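Local coordinates for protein myroilysin (Myroides profundi, PDB 5CZW) that probably acts as a zinc-dependent endopeptidase of the astacin family, captured here as an inactive precursor with its propeptide bound at the metal site, at residues 47-52 against 75-80; 58-63 against 120-125; 92-97 against 116-121. The protein carries 1 engineered substitution. All coordinates share one frame; numbering follows the deposited sequence.

Contact 1: residues 47-52 against 75-80; sequences SVITVG and ANITFN
Ile49 lies beside Phe79 and reaches past it to Ile77, so that one branched side chain of strand 48-52 joins two apolar residues of 75-80. Its CB rests 4.1 Å from Phe79 CD1, and CG1 runs on past the carbonyl oxygen of Thr78. CG1 stands anti to the carbonyl carbon (chi1 -55°) and the chain then extends, which carries CD1 to Ile77. There Ile49 CD1 meets Ile77 CG2 at 3.5 Å and also touches Phe79 CE1. Next along the strand, Val51 CG2 packs 3.8 Å from Phe79 CD1. Ile77 CD1 comes 3.6 Å from Ser47 N, beside Ser47 CB. A serine in place of Ile77 would probably leave Ile49 CD1 without its nearest partner across the strands and open a gap facing Leu143 of helix 128-143. These are adjacent parallel strands joined through helix 58-63, a beta-alpha-beta crossover at the edge of the astacin sheet, since 78-81 is an outermost strand. The buried face, with Ile49 and Phe79, looks to helix 128-143, whose Phe139 meets the Phe79 ring edge-to-face; bulky apolar residues suit it. Four backbone bonds fasten the strands. Thr78 N gives to Ser47 O at 3.1 Å in the carbonyl plane, and Ile49 N gives to Thr78 O at 2.9 Å with 170° at the hydrogen. Asn80 N to Ile49 O and Val51 N to Asn80 O continue the ladder. The other face carries Val48, Thr50, Thr78 and Asn80. Thr50 OG1 is bonded to Gln88 N, whereas the exposed Thr78 and Asn80 can meet solvent. One water there links Ser47 O to Thr78 OG1, 2.8 Å from the hydroxyl, while Val48 CG1 covers Asn80 CB.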
ATOM      1  N   SER A  47       1.350  -1.469 -20.692  1.00 12.96           N
ATOM      2  CA  SER A  47       0.329  -2.386 -20.194  1.00 13.49           C
ATOM      3  C   SER A  47      -0.950  -1.611 -19.863  1.00 12.18           C
ATOM      4  O   SER A  47      -0.891  -0.466 -19.346  1.00 13.58           O
ATOM      5  CB  SER A  47       0.766  -3.192 -18.984  1.00 14.13           C
ATOM      6  OG  SER A  47       1.803  -4.137 -19.199  1.00 14.67           O
ATOM      7  N   VAL A  48      -2.074  -2.265 -20.156  1.00 11.59           N
ATOM      8  CA  VAL A  48      -3.335  -1.946 -19.563  1.00 12.03           C
ATOM      9  C   VAL A  48      -3.669  -3.041 -18.580  1.00 11.49           C
ATOM     10  O   VAL A  48      -3.922  -4.186 -18.962  1.00 14.52           O
ATOM     11  CB  VAL A  48      -4.414  -1.854 -20.671  1.00 12.96           C
ATOM     12  CG1 VAL A  48      -5.774  -1.557 -20.067  1.00 12.36           C
ATOM     13  CG2 VAL A  48      -4.015  -0.788 -21.659  1.00 11.78           C
ATOM     14  N   ILE A  49      -3.671  -2.698 -17.298  1.00 11.36           N
ATOM     15  CA  ILE A  49      -3.823  -3.640 -16.201  1.00 11.10           C
ATOM     16  C   ILE A  49      -5.279  -3.591 -15.736  1.00 10.32           C
ATOM     17  O   ILE A  49      -5.870  -2.524 -15.416  1.00 11.14           O
ATOM     18  CB  ILE A  49      -2.881  -3.253 -15.017  1.00 10.45           C
ATOM     19  CG1 ILE A  49      -1.429  -3.145 -15.467  1.00 11.17           C
ATOM     20  CG2 ILE A  49      -3.041  -4.261 -13.875  1.00 11.70           C
ATOM     21  CD1 ILE A  49      -0.556  -2.436 -14.463  1.00 10.13           C
ATOM     22  N   THR A  50      -5.913  -4.767 -15.733  1.00 10.24           N
ATOM     23  CA  THR A  50      -7.278  -4.894 -15.207  1.00 10.34           C
ATOM     24  C   THR A  50      -7.298  -4.815 -13.650  1.00 10.07           C
ATOM     25  O   THR A  50      -6.423  -5.405 -13.012  1.00 10.38           O
ATOM     26  CB  THR A  50      -7.971  -6.179 -15.684  1.00 11.35           C
ATOM     27  OG1 THR A  50      -7.187  -7.302 -15.311  1.00 10.43           O
ATOM     28  CG2 THR A  50      -8.215  -6.177 -17.173  1.00 10.50           C
ATOM     29  N   VAL A  51      -8.239  -4.050 -13.143  1.00  8.87           N
ATOM     30  CA  VAL A  51      -8.418  -3.808 -11.691  1.00  9.26           C
ATOM     31  C   VAL A  51      -9.827  -4.175 -11.319  1.00  9.19           C
ATOM     32  O   VAL A  51     -10.771  -3.677 -11.981  1.00  9.39           O
ATOM     33  CB  VAL A  51      -8.121  -2.329 -11.302  1.00  9.76           C
ATOM     34  CG1 VAL A  51      -8.213  -2.183  -9.783  1.00 10.05           C
ATOM     35  CG2 VAL A  51      -6.754  -1.933 -11.793  1.00 10.59           C
ATOM     36  N   GLY A  52     -10.040  -4.940 -10.246  1.00  8.98           N
ATOM     37  CA  GLY A  52     -11.346  -5.134  -9.833  1.00  9.59           C
ATOM     38  C   GLY A  52     -11.459  -4.675  -8.390  1.00  9.14           C
ATOM     39  O   GLY A  52     -10.537  -4.852  -7.591  1.00 10.17           O
ATOM     40  N   ALA A  75       3.101   7.821 -16.303  1.00 13.30           N
ATOM     41  CA  ALA A  75       3.509   6.507 -16.740  1.00 12.87           C
ATOM     42  C   ALA A  75       2.717   6.031 -17.986  1.00 12.33           C
ATOM     43  O   ALA A  75       1.514   6.261 -18.133  1.00 13.03           O
ATOM     44  CB  ALA A  75       3.232   5.464 -15.623  1.00 11.86           C
ATOM     45  N   ASN A  76       3.398   5.286 -18.824  1.00 12.75           N
ATOM     46  CA  ASN A  76       2.744   4.640 -19.948  1.00 13.41           C
ATOM     47  C   ASN A  76       2.146   3.305 -19.495  1.00 11.27           C
ATOM     48  O   ASN A  76       2.529   2.265 -19.943  1.00 12.29           O
ATOM     49  CB  ASN A  76       3.796   4.424 -21.013  1.00 11.77           C
ATOM     50  CG  ASN A  76       3.228   3.979 -22.315  1.00 14.25           C
ATOM     51  OD1 ASN A  76       2.077   4.097 -22.556  1.00 14.75           O
ATOM     52  ND2 ASN A  76       4.043   3.427 -23.133  1.00 14.65           N
ATOM     53  N   ILE A  77       1.286   3.390 -18.479  1.00 12.30           N
ATOM     54  CA  ILE A  77       0.528   2.245 -17.913  1.00 13.92           C
ATOM     55  C   ILE A  77      -0.857   2.833 -17.639  1.00 12.15           C
ATOM     56  O   ILE A  77      -0.941   3.986 -17.201  1.00 12.96           O
ATOM     57  CB  ILE A  77       1.110   1.748 -16.547  1.00 14.11           C
ATOM     58  CG1 ILE A  77       2.497   1.180 -16.720  1.00 13.77           C
ATOM     59  CG2 ILE A  77       0.196   0.720 -15.828  1.00 14.93           C
ATOM     60  CD1 ILE A  77       2.616  -0.077 -17.566  1.00 15.21           C
ATOM     61  N   THR A  78      -1.915   2.083 -17.907  1.00 11.83           N
ATOM     62  CA  THR A  78      -3.298   2.412 -17.689  1.00 14.22           C
ATOM     63  C   THR A  78      -3.924   1.303 -16.830  1.00 13.51           C
ATOM     64  O   THR A  78      -3.519   0.129 -16.940  1.00 14.95           O
ATOM     65  CB  THR A  78      -4.062   2.429 -19.066  1.00 16.16           C
ATOM     66  OG1 THR A  78      -3.509   3.499 -19.855  1.00 23.14           O
ATOM     67  CG2 THR A  78      -5.519   2.786 -18.912  1.00 20.80           C
ATOM     68  N   PHE A  79      -4.918   1.691 -16.049  1.00 12.94           N
ATOM     69  CA  PHE A  79      -5.707   0.778 -15.224  1.00 11.69           C
ATOM     70  C   PHE A  79      -7.120   0.758 -15.793  1.00 11.74           C
ATOM     71  O   PHE A  79      -7.765   1.802 -15.951  1.00 13.26           O
ATOM     72  CB  PHE A  79      -5.784   1.287 -13.842  1.00 11.98           C
ATOM     73  CG  PHE A  79      -4.459   1.357 -13.170  1.00 10.99           C
ATOM     74  CD1 PHE A  79      -3.775   0.164 -12.956  1.00 10.60           C
ATOM     75  CD2 PHE A  79      -3.841   2.549 -12.758  1.00 11.25           C
ATOM     76  CE1 PHE A  79      -2.562   0.170 -12.311  1.00 11.51           C
ATOM     77  CE2 PHE A  79      -2.592   2.546 -12.104  1.00 10.44           C
ATOM     78  CZ  PHE A  79      -1.935   1.360 -11.935  1.00 10.51           C
ATOM     79  N   ASN A  80      -7.544  -0.439 -16.158  1.00 11.30           N
ATOM     80  CA  ASN A  80      -8.887  -0.680 -16.675  1.00 11.22           C
ATOM     81  C   ASN A  80      -9.686  -1.306 -15.568  1.00 10.93           C
ATOM     82  O   ASN A  80      -9.456  -2.445 -15.195  1.00 10.44           O
ATOM     83  CB  ASN A  80      -8.836  -1.684 -17.869  1.00 10.77           C
ATOM     84  CG  ASN A  80     -10.226  -1.885 -18.510  1.00 11.19           C
ATOM     85  OD1 ASN A  80     -11.161  -1.108 -18.215  1.00 12.49           O
ATOM     86  ND2 ASN A  80     -10.373  -2.905 -19.367  1.00 10.94           N
TER
HETATM   87  O   HOH W   1      -1.643   1.907 -21.275  1.00 20.17           O

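Contact 2: residues 58-63 against 120-125; sequences PYVRSK and GWFDDS
Val60 pushes both its methyls from helix 58-63 into the loop 120-125, and with Phe122 it makes the buried half of the contact. Val60 CG1 lies 4.1 Å from Phe122 CB, while Val60 CG2 sits against the chain itself, 3.8 Å from Asp123 O. With Val60 CG1 anti to the backbone N (chi1 164°), one methyl turns to Phe122 and the other to the aspartates. A short branched residue suits this place, where the helix runs near the loop. Phe122 is buried behind it: its ring stacks on Phe119 and rests on Thr134 and Val135 of helix 128-143, so Val60 closes an apolar cluster rather than standing alone.

Tyr59 and Asp124 form the more exposed rim, where the approaches are close but non-bonding. The two run alongside in opposing senses, ring and carboxylate planes 73° apart. Tyr59 CE2 comes 3.6 Å from Asp124 O, and Tyr59 CB lies 3.7 Å from Asp124 OD1, both van der Waals contacts. Lys63 CG covers one face of the same ring near its rim, and Lys63 NZ goes on to a salt bridge with Asp128. On the loop, Asp123 turns away from the helix and takes Ser125 N on Asp123 OD1 at 2.8 Å, an Asx turn that shapes the backbone here.

Asp124 OD1 finds its hydrogen bond at Thr57 OG1, which is also bonded to Val60 N in the helix's first turn. A carboxylate tied to that end of a helix is likely to be favoured in its ionised form, and the loop is joined to the helix start by a hydrogen bond at the rim and by apolar packing within.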
ATOM      1  N   PRO A  58     -20.128   2.757  -3.302  1.00 11.36           N
ATOM      2  CA  PRO A  58     -19.854   3.375  -4.624  1.00 12.31           C
ATOM      3  C   PRO A  58     -18.946   4.591  -4.528  1.00 11.86           C
ATOM      4  O   PRO A  58     -18.147   4.854  -5.449  1.00 10.05           O
ATOM      5  CB  PRO A  58     -21.263   3.694  -5.202  1.00 13.32           C
ATOM      6  CG  PRO A  58     -22.137   2.737  -4.480  1.00 13.20           C
ATOM      7  CD  PRO A  58     -21.531   2.377  -3.186  1.00 14.23           C
ATOM      8  N   TYR A  59     -19.110   5.386  -3.490  1.00 12.48           N
ATOM      9  CA  TYR A  59     -18.294   6.567  -3.314  1.00 12.52           C
ATOM     10  C   TYR A  59     -16.839   6.241  -3.163  1.00 11.13           C
ATOM     11  O   TYR A  59     -15.955   6.789  -3.951  1.00  9.90           O
ATOM     12  CB  TYR A  59     -18.756   7.377  -2.122  1.00 12.50           C
ATOM     13  CG  TYR A  59     -18.054   8.666  -1.847  1.00 13.77           C
ATOM     14  CD1 TYR A  59     -18.250   9.744  -2.663  1.00 15.69           C
ATOM     15  CD2 TYR A  59     -17.100   8.744  -0.865  1.00 14.20           C
ATOM     16  CE1 TYR A  59     -17.564  10.936  -2.464  1.00 17.14           C
ATOM     17  CE2 TYR A  59     -16.415   9.931  -0.639  1.00 16.80           C
ATOM     18  CZ  TYR A  59     -16.695  11.008  -1.440  1.00 16.45           C
ATOM     19  OH  TYR A  59     -16.025  12.181  -1.198  1.00 18.73           O
ATOM     20  N   VAL A  60     -16.568   5.339  -2.223  1.00 10.16           N
ATOM     21  CA  VAL A  60     -15.192   4.893  -2.017  1.00 10.55           C
ATOM     22  C   VAL A  60     -14.611   4.321  -3.305  1.00 10.22           C
ATOM     23  O   VAL A  60     -13.483   4.593  -3.647  1.00 10.22           O
ATOM     24  CB  VAL A  60     -15.081   3.926  -0.799  1.00 10.65           C
ATOM     25  CG1 VAL A  60     -13.745   3.125  -0.783  1.00 11.20           C
ATOM     26  CG2 VAL A  60     -15.116   4.724   0.458  1.00 11.49           C
ATOM     27  N   ARG A  61     -15.348   3.452  -4.026  1.00 10.64           N
ATOM     28  CA  ARG A  61     -14.828   2.821  -5.214  1.00 10.46           C
ATOM     29  C   ARG A  61     -14.533   3.881  -6.257  1.00  9.63           C
ATOM     30  O   ARG A  61     -13.604   3.774  -7.001  1.00  9.36           O
ATOM     31  CB  ARG A  61     -15.860   1.810  -5.775  1.00 11.88           C
ATOM     32  CG  ARG A  61     -16.053   0.560  -4.877  1.00 12.95           C
ATOM     33  CD  ARG A  61     -17.476  -0.077  -4.983  1.00 16.67           C
ATOM     34  NE  ARG A  61     -17.654  -0.687  -6.254  1.00 17.04           N
ATOM     35  CZ  ARG A  61     -17.348  -1.962  -6.582  1.00 19.55           C
ATOM     36  NH1 ARG A  61     -16.928  -2.806  -5.684  1.00 19.24           N
ATOM     37  NH2 ARG A  61     -17.485  -2.367  -7.845  1.00 24.14           N
ATOM     38  N   SER A  62     -15.378   4.929  -6.333  1.00  8.73           N
ATOM     39  CA  SER A  62     -15.163   5.999  -7.344  1.00 10.50           C
ATOM     40  C   SER A  62     -13.900   6.788  -7.039  1.00 10.32           C
ATOM     41  O   SER A  62     -13.113   7.091  -7.959  1.00 11.52           O
ATOM     42  CB  SER A  62     -16.338   6.947  -7.321  1.00 11.16           C
ATOM     43  OG  SER A  62     -16.210   7.998  -8.287  1.00 11.65           O
ATOM     44  N   LYS A  63     -13.630   7.044  -5.766  1.00 10.53           N
ATOM     45  CA  LYS A  63     -12.376   7.733  -5.355  1.00 11.64           C
ATOM     46  C   LYS A  63     -11.090   6.912  -5.715  1.00 10.06           C
ATOM     47  O   LYS A  63     -10.040   7.429  -6.075  1.00 10.51           O
ATOM     48  CB  LYS A  63     -12.463   8.043  -3.843  1.00 11.97           C
ATOM     49  CG  LYS A  63     -13.511   9.127  -3.540  1.00 13.67           C
ATOM     50  CD  LYS A  63     -13.066  10.503  -4.118  1.00 15.83           C
ATOM     51  CE  LYS A  63     -14.061  11.644  -4.032  1.00 17.21           C
ATOM     52  NZ  LYS A  63     -13.463  12.841  -4.635  1.00 18.02           N
ATOM     53  N   GLY A 120      -7.547  -0.176   4.103  1.00  8.39           N
ATOM     54  CA  GLY A 120      -8.049  -0.537   5.422  1.00  8.08           C
ATOM     55  C   GLY A 120      -8.833   0.483   6.210  1.00  9.94           C
ATOM     56  O   GLY A 120      -9.244   0.134   7.334  1.00 12.15           O
ATOM     57  N   TRP A 121      -8.927   1.714   5.727  1.00  9.46           N
ATOM     58  CA  TRP A 121      -9.544   2.791   6.532  1.00 10.83           C
ATOM     59  C   TRP A 121     -10.375   3.824   5.814  1.00 12.31           C
ATOM     60  O   TRP A 121     -10.735   4.876   6.439  1.00 14.24           O
ATOM     61  CB  TRP A 121      -8.480   3.484   7.366  1.00 11.31           C
ATOM     62  CG  TRP A 121      -7.328   4.119   6.590  1.00 11.53           C
ATOM     63  CD1 TRP A 121      -7.355   5.266   5.900  1.00 11.92           C
ATOM     64  CD2 TRP A 121      -6.007   3.575   6.384  1.00 11.07           C
ATOM     65  NE1 TRP A 121      -6.160   5.513   5.309  1.00 12.55           N
ATOM     66  CE2 TRP A 121      -5.312   4.472   5.588  1.00 11.25           C
ATOM     67  CE3 TRP A 121      -5.351   2.407   6.809  1.00 11.60           C
ATOM     68  CZ2 TRP A 121      -3.976   4.256   5.211  1.00 10.68           C
ATOM     69  CZ3 TRP A 121      -4.049   2.217   6.484  1.00 11.12           C
ATOM     70  CH2 TRP A 121      -3.374   3.125   5.694  1.00 10.68           C
ATOM     71  N   PHE A 122     -10.753   3.586   4.599  1.00 11.75           N
ATOM     72  CA  PHE A 122     -11.577   4.538   3.895  1.00 12.35           C
ATOM     73  C   PHE A 122     -13.060   4.353   4.316  1.00 14.65           C
ATOM     74  O   PHE A 122     -13.544   3.246   4.611  1.00 14.56           O
ATOM     75  CB  PHE A 122     -11.438   4.385   2.400  1.00 12.55           C
ATOM     76  CG  PHE A 122     -10.101   4.686   1.811  1.00 10.25           C
ATOM     77  CD1 PHE A 122      -9.215   5.572   2.365  1.00  9.07           C
ATOM     78  CD2 PHE A 122      -9.774   4.086   0.615  1.00  8.73           C
ATOM     79  CE1 PHE A 122      -8.007   5.837   1.746  1.00  8.73           C
ATOM     80  CE2 PHE A 122      -8.643   4.415  -0.021  1.00  8.97           C
ATOM     81  CZ  PHE A 122      -7.770   5.335   0.550  1.00  8.38           C
ATOM     82  N   ASP A 123     -13.787   5.466   4.294  1.00 15.70           N
ATOM     83  CA  ASP A 123     -15.267   5.464   4.447  1.00 15.81           C
ATOM     84  C   ASP A 123     -15.765   6.731   3.762  1.00 14.28           C
ATOM     85  O   ASP A 123     -14.998   7.408   3.102  1.00 13.28           O
ATOM     86  CB  ASP A 123     -15.669   5.432   5.911  1.00 17.88           C
ATOM     87  CG  ASP A 123     -15.159   6.643   6.715  1.00 21.38           C
ATOM     88  OD1 ASP A 123     -15.259   7.821   6.224  1.00 20.69           O
ATOM     89  OD2 ASP A 123     -14.586   6.423   7.842  1.00 28.51           O
ATOM     90  N   ASP A 124     -17.082   6.939   3.755  1.00 14.29           N
ATOM     91  CA  ASP A 124     -17.645   7.938   2.857  1.00 16.25           C
ATOM     92  C   ASP A 124     -17.330   9.354   3.398  1.00 14.48           C
ATOM     93  O   ASP A 124     -17.589  10.355   2.713  1.00 15.49           O
ATOM     94  CB  ASP A 124     -19.163   7.745   2.717  1.00 17.69           C
ATOM     95  CG  ASP A 124     -19.535   6.582   1.816  1.00 20.91           C
ATOM     96  OD1 ASP A 124     -18.674   5.886   1.259  1.00 21.47           O
ATOM     97  OD2 ASP A 124     -20.731   6.354   1.702  1.00 25.60           O
ATOM     98  N   SER A 125     -16.832   9.438   4.614  1.00 14.43           N
ATOM     99  CA  SER A 125     -16.382  10.743   5.143  1.00 16.41           C
ATOM    100  C   SER A 125     -14.898  11.017   4.944  1.00 15.01           C
ATOM    101  O   SER A 125     -14.422  12.119   5.261  1.00 14.33           O
ATOM    102  CB  SER A 125     -16.762  10.884   6.611  1.00 20.04           C
ATOM    103  OG  SER A 125     -18.177  11.067   6.727  1.00 25.86           O
TER

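Contact 3: residues 92-97 against 116-121; sequences TFTQGA and TMNFGW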
ATOM      1  N   THR A  92      -9.510  -5.015  -2.161  1.00  8.03           N
ATOM      2  CA  THR A  92     -10.495  -5.046  -1.088  1.00  9.55           C
ATOM      3  C   THR A  92     -10.456  -3.847  -0.182  1.00  9.42           C
ATOM      4  O   THR A  92      -9.516  -3.066  -0.240  1.00  8.94           O
ATOM      5  CB  THR A  92     -10.333  -6.325  -0.277  1.00  9.81           C
ATOM      6  OG1 THR A  92      -8.989  -6.460   0.111  1.00  9.35           O
ATOM      7  CG2 THR A  92     -10.785  -7.574  -1.125  1.00 11.01           C
ATOM      8  N   PHE A  93     -11.472  -3.800   0.707  1.00  9.42           N
ATOM      9  CA  PHE A  93     -11.703  -2.677   1.600  1.00 10.42           C
ATOM     10  C   PHE A  93     -11.899  -3.201   3.013  1.00 11.70           C
ATOM     11  O   PHE A  93     -12.852  -2.753   3.769  1.00 13.63           O
ATOM     12  CB  PHE A  93     -12.905  -1.896   1.122  1.00 11.26           C
ATOM     13  CG  PHE A  93     -12.653  -1.275  -0.216  1.00 10.18           C
ATOM     14  CD1 PHE A  93     -11.965  -0.031  -0.345  1.00  9.92           C
ATOM     15  CD2 PHE A  93     -13.044  -1.924  -1.327  1.00 10.31           C
ATOM     16  CE1 PHE A  93     -11.723   0.491  -1.608  1.00 10.39           C
ATOM     17  CE2 PHE A  93     -12.761  -1.385  -2.567  1.00 11.21           C
ATOM     18  CZ  PHE A  93     -12.097  -0.217  -2.681  1.00 11.04           C
ATOM     19  N   THR A  94     -11.023  -4.101   3.387  1.00 10.59           N
ATOM     20  CA  THR A  94     -11.208  -4.786   4.694  1.00 11.29           C
ATOM     21  C   THR A  94     -10.702  -3.829   5.766  1.00 12.19           C
ATOM     22  O   THR A  94      -9.488  -3.533   5.866  1.00 10.87           O
ATOM     23  CB  THR A  94     -10.419  -6.087   4.703  1.00 10.79           C
ATOM     24  OG1 THR A  94     -10.913  -6.962   3.671  1.00 10.58           O
ATOM     25  CG2 THR A  94     -10.472  -6.731   6.052  1.00 11.28           C
ATOM     26  N   GLN A  95     -11.635  -3.483   6.663  1.00 13.93           N
ATOM     27  CA  GLN A  95     -11.388  -2.446   7.661  1.00 15.14           C
ATOM     28  C   GLN A  95     -10.456  -2.985   8.733  1.00 14.24           C
ATOM     29  O   GLN A  95     -10.654  -4.081   9.243  1.00 17.36           O
ATOM     30  CB  GLN A  95     -12.723  -1.958   8.301  1.00 17.72           C
ATOM     31  CG  GLN A  95     -13.584  -1.138   7.346  1.00 19.69           C
ATOM     32  CD  GLN A  95     -12.798   0.003   6.793  1.00 20.84           C
ATOM     33  OE1 GLN A  95     -12.397   0.870   7.538  1.00 21.23           O
ATOM     34  NE2 GLN A  95     -12.459  -0.078   5.535  1.00 21.27           N
ATOM     35  N   GLY A  96      -9.466  -2.202   9.121  1.00 13.39           N
ATOM     36  CA  GLY A  96      -8.552  -2.617  10.168  1.00 13.40           C
ATOM     37  C   GLY A  96      -7.383  -3.482   9.860  1.00 13.52           C
ATOM     38  O   GLY A  96      -6.573  -3.680  10.728  1.00 16.29           O
ATOM     39  N   ALA A  97      -7.297  -3.969   8.599  1.00 13.22           N
ATOM     40  CA  ALA A  97      -6.221  -4.850   8.098  1.00 13.50           C
ATOM     41  C   ALA A  97      -4.972  -4.145   7.649  1.00 13.57           C
ATOM     42  O   ALA A  97      -3.986  -4.758   7.231  1.00 13.47           O
ATOM     43  CB  ALA A  97      -6.762  -5.599   6.953  1.00 12.78           C
ATOM     44  N   THR A 116      -5.048  -8.583  -4.074  1.00  8.45           N
ATOM     45  CA  THR A 116      -3.693  -8.144  -4.316  1.00  8.08           C
ATOM     46  C   THR A 116      -3.388  -6.736  -3.667  1.00  7.74           C
ATOM     47  O   THR A 116      -2.220  -6.292  -3.646  1.00  8.57           O
ATOM     48  CB  THR A 116      -3.305  -8.047  -5.796  1.00  8.61           C
ATOM     49  OG1 THR A 116      -3.928  -6.870  -6.366  1.00  8.49           O
ATOM     50  CG2 THR A 116      -3.676  -9.319  -6.495  1.00  8.48           C
ATOM     51  N   MET A 117      -4.466  -6.078  -3.229  1.00  6.95           N
ATOM     52  CA  MET A 117      -4.380  -4.745  -2.628  1.00  7.22           C
ATOM     53  C   MET A 117      -5.528  -4.610  -1.609  1.00  7.84           C
ATOM     54  O   MET A 117      -6.627  -5.150  -1.826  1.00  6.81           O
ATOM     55  CB  MET A 117      -4.587  -3.702  -3.721  1.00  7.80           C
ATOM     56  CG  MET A 117      -4.448  -2.248  -3.251  1.00  8.10           C
ATOM     57  SD  MET A 117      -4.622  -1.019  -4.584  1.00  9.31           S
ATOM     58  CE  MET A 117      -3.259  -1.413  -5.670  1.00  8.71           C
ATOM     59  N   ASN A 118      -5.325  -3.844  -0.527  1.00  7.23           N
ATOM     60  CA  ASN A 118      -6.401  -3.580   0.452  1.00  7.39           C
ATOM     61  C   ASN A 118      -6.268  -2.102   0.888  1.00  7.41           C
ATOM     62  O   ASN A 118      -5.210  -1.602   1.077  1.00  7.59           O
ATOM     63  CB  ASN A 118      -6.270  -4.455   1.658  1.00  8.07           C
ATOM     64  CG  ASN A 118      -7.466  -4.377   2.583  1.00  7.74           C
ATOM     65  OD1 ASN A 118      -8.581  -4.757   2.170  1.00  7.99           O
ATOM     66  ND2 ASN A 118      -7.314  -3.771   3.777  1.00  9.32           N
ATOM     67  N   PHE A 119      -7.433  -1.486   1.073  1.00  7.89           N
ATOM     68  CA  PHE A 119      -7.529  -0.190   1.717  1.00  7.95           C
ATOM     69  C   PHE A 119      -8.270  -0.435   3.040  1.00  7.57           C
ATOM     70  O   PHE A 119      -9.426  -0.836   3.044  1.00  9.02           O
ATOM     71  CB  PHE A 119      -8.306   0.699   0.809  1.00  7.64           C
ATOM     72  CG  PHE A 119      -7.514   1.128  -0.381  1.00  7.83           C
ATOM     73  CD1 PHE A 119      -6.379   1.895  -0.213  1.00  8.61           C
ATOM     74  CD2 PHE A 119      -7.809   0.641  -1.606  1.00  8.02           C
ATOM     75  CE1 PHE A 119      -5.644   2.240  -1.347  1.00  8.10           C
ATOM     76  CE2 PHE A 119      -7.103   0.952  -2.747  1.00  8.48           C
ATOM     77  CZ  PHE A 119      -5.995   1.757  -2.615  1.00  7.61           C
ATOM     78  N   GLY A 120      -7.547  -0.176   4.103  1.00  8.39           N
ATOM     79  CA  GLY A 120      -8.049  -0.537   5.422  1.00  8.08           C
ATOM     80  C   GLY A 120      -8.833   0.483   6.210  1.00  9.94           C
ATOM     81  O   GLY A 120      -9.244   0.134   7.334  1.00 12.15           O
ATOM     82  N   TRP A 121      -8.927   1.714   5.727  1.00  9.46           N
ATOM     83  CA  TRP A 121      -9.544   2.791   6.532  1.00 10.83           C
ATOM     84  C   TRP A 121     -10.375   3.824   5.814  1.00 12.31           C
ATOM     85  O   TRP A 121     -10.735   4.876   6.439  1.00 14.24           O
ATOM     86  CB  TRP A 121      -8.480   3.484   7.366  1.00 11.31           C
ATOM     87  CG  TRP A 121      -7.328   4.119   6.590  1.00 11.53           C
ATOM     88  CD1 TRP A 121      -7.355   5.266   5.900  1.00 11.92           C
ATOM     89  CD2 TRP A 121      -6.007   3.575   6.384  1.00 11.07           C
ATOM     90  NE1 TRP A 121      -6.160   5.513   5.309  1.00 12.55           N
ATOM     91  CE2 TRP A 121      -5.312   4.472   5.588  1.00 11.25           C
ATOM     92  CE3 TRP A 121      -5.351   2.407   6.809  1.00 11.60           C
ATOM     93  CZ2 TRP A 121      -3.976   4.256   5.211  1.00 10.68           C
ATOM     94  CZ3 TRP A 121      -4.049   2.217   6.484  1.00 11.12           C
ATOM     95  CH2 TRP A 121      -3.374   3.125   5.694  1.00 10.68           C
TER
HETATM   96  O   HOH W   2     -11.411   1.083   3.268  1.00 15.84           O
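The side-chain oxygen of Asn118 is gripped by two donors of 92-97. Thr92 OG1 gives to Asn118 OD1 at 2.7 Å, and Thr94 N gives to the same OD1 at 2.8 Å, in the carbonyl plane and on a lone pair. The other end of the amide is held as well: Asn118 ND2 donates to Thr94 O at 3.0 Å, nearly straight at 167°, and has a further acceptor in Gly98 O. Asn118 CG lies anti to the backbone N (chi1 -171°), which sends the amide across to Thr94, where it matches a peptide's own N-H and C=O. Asparagine fits here because it offers both functions at once, and the buried amide is fixed in its rotation.

Before this point the two segments pair as parallel strands, with Thr92 N giving to Met117 O at 2.9 Å and Phe119 N giving to Thr92 O. Beyond it, Gly96 N closes on Gly120 O at 2.9 Å. Gly96 sits in a type II turn with a positive phi of 84°, where a side chain would run into the carbonyl oxygen of Gln95, so glycine suits the place. Gln95 folds back, and its NE2 and Phe119 O share a water. On the apolar side the side chains of Phe93 and Phe119 run the same way, Phe93 CD1 being 3.9 Å from Phe119 CB.

Phe119 touches Glu138 of the HExxH helix, and the Trp121 side chain comes about 8 Å from the zinc ion. The arrangement is the parallel pairing of strands 89-92 and 117-118, next to the antiparallel edge strand 100-101 and near the zinc site, in the five-stranded sheet of the astacin-like domain.

Overall arrangement
Contacts 1 and 3 belong to the same sheet, and their strand pairs follow one another across it, strand 48-54 of contact 1 neighbouring strand 89-92 of contact 3. Contact 1 is peripheral, about 17 Å from the chain's centre, and pairs neighbouring strands by a regular ladder, with one apolar and one polar face. Contact 3 lies about 9 Å from that centre; there the ladder is short and a side-chain amide does much of the holding. Contact 2 brings a helix against a loop, relying on apolar packing with a polar rim. It shares Gly120 and Trp121 with contact 3, and Val60 CG1 packs 3.4 Å from Phe93 CE1 where the two meet. Helix 58-63 lies on the crossover between the strands of contact 1.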